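Local coordinates for protein carbonic anhydrase (PDB 4O1J) that probably catalyses the reversible hydration of carbon dioxide to hydrogencarbonate, as a tetrameric zinc enzyme of the beta class, at residues G116-A121 with I160-L165. Numbering follows the deposited sequence.
Sequences GGAAGA and IRIAQL
Ala118 and Ala163 bring two helical segments together, their CA atoms only 5.7 Å apart, the nearest such pair between 116-121 and 160-165. No hydrogen bond links the two; backbone bonds such as Ala121 N to Gly117 O and Gln164 N to Ile160 O stay within each helix. The contact is small, burying 114 Å², and apolar, centred on Ala118, whose methyl points at the other helix. Its CB meets Ile162 CG2 at 3.7 Å and lies 4.3 Å from Ala163 CB. With CG1 anti to the backbone N (chi1 -172°), Ile162 turns its CG2 branch toward Ala118. The short alanine side chains let the backbones approach so closely, while beta-branching places the isoleucine CG2 methyl near its own backbone, where it packs on Ala118 CB. Away from this interface, Arg161 NH1 donates to Gln164 OE1 at 2.9 Å; OE1 lies in the guanidinium plane, whereas NH1 is tilted 29° from the amide carbonyl plane. Arg161 NE forms a salt bridge with Glu148. The Ala118 side chain is about 7 Å from the zinc ion held by Cys56, His112 and Cys115. Ile162 also rests on Leu138 and Val141 of helix 136-144 and on Leu149 of helix 146-151, whereas Ala163 touches Phe195 of strand 190-197, joining helix 155-176 to the central sheet.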
ATOM      1  N   GLY A 116      11.168  13.812  13.074  1.00 33.81           N
ATOM      2  CA  GLY A 116      10.091  14.696  12.679  1.00 32.77           C
ATOM      3  C   GLY A 116       8.750  13.995  12.647  1.00 32.77           C
ATOM      4  O   GLY A 116       7.731  14.596  12.978  1.00 30.83           O
ATOM      5  N   GLY A 117       8.754  12.723  12.251  1.00 33.39           N
ATOM      6  CA  GLY A 117       7.533  11.942  12.185  1.00 32.54           C
ATOM      7  C   GLY A 117       6.999  11.684  13.575  1.00 33.35           C
ATOM      8  O   GLY A 117       5.789  11.731  13.805  1.00 34.38           O
ATOM      9  N   ALA A 118       7.914  11.433  14.506  1.00 33.96           N
ATOM     10  CA  ALA A 118       7.576  11.252  15.916  1.00 33.31           C
ATOM     11  C   ALA A 118       6.897  12.504  16.490  1.00 33.80           C
ATOM     12  O   ALA A 118       5.833  12.429  17.121  1.00 35.52           O
ATOM     13  CB  ALA A 118       8.829  10.910  16.711  1.00 32.01           C
ATOM     14  N   ALA A 119       7.533  13.653  16.275  1.00 32.25           N
ATOM     15  CA  ALA A 119       6.992  14.938  16.697  1.00 32.01           C
ATOM     16  C   ALA A 119       5.628  15.204  16.064  1.00 34.11           C
ATOM     17  O   ALA A 119       4.722  15.739  16.708  1.00 35.57           O
ATOM     18  CB  ALA A 119       7.967  16.060  16.348  1.00 30.47           C
ATOM     19  N   GLY A 120       5.494  14.826  14.796  1.00 34.37           N
ATOM     20  CA  GLY A 120       4.243  14.966  14.077  1.00 33.74           C
ATOM     21  C   GLY A 120       3.160  14.135  14.728  1.00 35.40           C
ATOM     22  O   GLY A 120       2.013  14.568  14.842  1.00 36.30           O
ATOM     23  N   ALA A 121       3.526  12.937  15.170  1.00 35.72           N
ATOM     24  CA  ALA A 121       2.570  12.060  15.832  1.00 34.44           C
ATOM     25  C   ALA A 121       2.184  12.610  17.201  1.00 35.26           C
ATOM     26  O   ALA A 121       1.071  12.387  17.673  1.00 35.01           O
ATOM     27  CB  ALA A 121       3.145  10.661  15.968  1.00 33.27           C
ATOM     28  N   ILE A 160      11.888  11.671  21.788  1.00 29.86           N
ATOM     29  CA  ILE A 160      12.790  10.525  21.861  1.00 28.49           C
ATOM     30  C   ILE A 160      12.023   9.299  22.354  1.00 27.86           C
ATOM     31  O   ILE A 160      12.133   8.205  21.782  1.00 27.36           O
ATOM     32  CB  ILE A 160      14.000  10.802  22.803  1.00 25.61           C
ATOM     33  CG1 ILE A 160      14.974  11.794  22.167  1.00 23.44           C
ATOM     34  CG2 ILE A 160      14.747   9.518  23.130  1.00 25.77           C
ATOM     35  CD1 ILE A 160      16.089  12.222  23.085  1.00 22.62           C
ATOM     36  N   ARG A 161      11.209   9.491  23.389  1.00 28.35           N
ATOM     37  CA  ARG A 161      10.483   8.370  23.970  1.00 28.25           C
ATOM     38  C   ARG A 161       9.492   7.759  22.979  1.00 28.40           C
ATOM     39  O   ARG A 161       9.471   6.534  22.783  1.00 28.16           O
ATOM     40  CB  ARG A 161       9.754   8.799  25.238  1.00 27.71           C
ATOM     41  CG  ARG A 161       9.119   7.640  25.962  1.00 28.69           C
ATOM     42  CD  ARG A 161      10.181   6.592  26.259  1.00 31.12           C
ATOM     43  NE  ARG A 161       9.606   5.352  26.768  1.00 35.50           N
ATOM     44  CZ  ARG A 161      10.204   4.164  26.698  1.00 37.37           C
ATOM     45  NH1 ARG A 161      11.392   4.049  26.116  1.00 35.88           N
ATOM     46  NH2 ARG A 161       9.599   3.086  27.188  1.00 38.62           N
ATOM     47  N   ILE A 162       8.692   8.602  22.332  1.00 28.17           N
ATOM     48  CA  ILE A 162       7.726   8.077  21.375  1.00 27.31           C
ATOM     49  C   ILE A 162       8.459   7.406  20.207  1.00 25.97           C
ATOM     50  O   ILE A 162       7.976   6.401  19.677  1.00 25.40           O
ATOM     51  CB  ILE A 162       6.746   9.186  20.871  1.00 22.79           C
ATOM     52  CG1 ILE A 162       5.624   8.583  20.027  1.00 24.24           C
ATOM     53  CG2 ILE A 162       7.449  10.202  20.018  1.00 21.66           C
ATOM     54  CD1 ILE A 162       4.807   7.549  20.727  1.00 25.87           C
ATOM     55  N   ALA A 163       9.658   7.889  19.868  1.00 25.82           N
ATOM     56  CA  ALA A 163      10.433   7.252  18.795  1.00 23.95           C
ATOM     57  C   ALA A 163      10.933   5.855  19.198  1.00 24.58           C
ATOM     58  O   ALA A 163      10.949   4.918  18.374  1.00 23.73           O
ATOM     59  CB  ALA A 163      11.590   8.133  18.391  1.00 21.62           C
ATOM     60  N   GLN A 164      11.298   5.710  20.473  1.00 25.54           N
ATOM     61  CA  GLN A 164      11.732   4.416  21.004  1.00 28.51           C
ATOM     62  C   GLN A 164      10.586   3.408  21.103  1.00 31.39           C
ATOM     63  O   GLN A 164      10.761   2.208  20.819  1.00 32.11           O
ATOM     64  CB  GLN A 164      12.375   4.591  22.376  1.00 29.84           C
ATOM     65  CG  GLN A 164      13.576   5.513  22.384  1.00 29.92           C
ATOM     66  CD  GLN A 164      14.117   5.729  23.774  1.00 30.69           C
ATOM     67  OE1 GLN A 164      13.374   5.687  24.752  1.00 32.50           O
ATOM     68  NE2 GLN A 164      15.420   5.950  23.874  1.00 30.39           N
ATOM     69  N   LEU A 165       9.415   3.894  21.510  1.00 32.61           N
ATOM     70  CA  LEU A 165       8.242   3.035  21.590  1.00 33.19           C
ATOM     71  C   LEU A 165       7.885   2.588  20.183  1.00 33.66           C
ATOM     72  O   LEU A 165       7.428   1.457  19.969  1.00 35.35           O
ATOM     73  CB  LEU A 165       7.061   3.760  22.235  1.00 33.42           C
ATOM     74  CG  LEU A 165       7.185   4.145  23.709  1.00 33.72           C
ATOM     75  CD1 LEU A 165       6.025   5.038  24.112  1.00 33.70           C
ATOM     76  CD2 LEU A 165       7.244   2.911  24.582  1.00 33.73           C
TER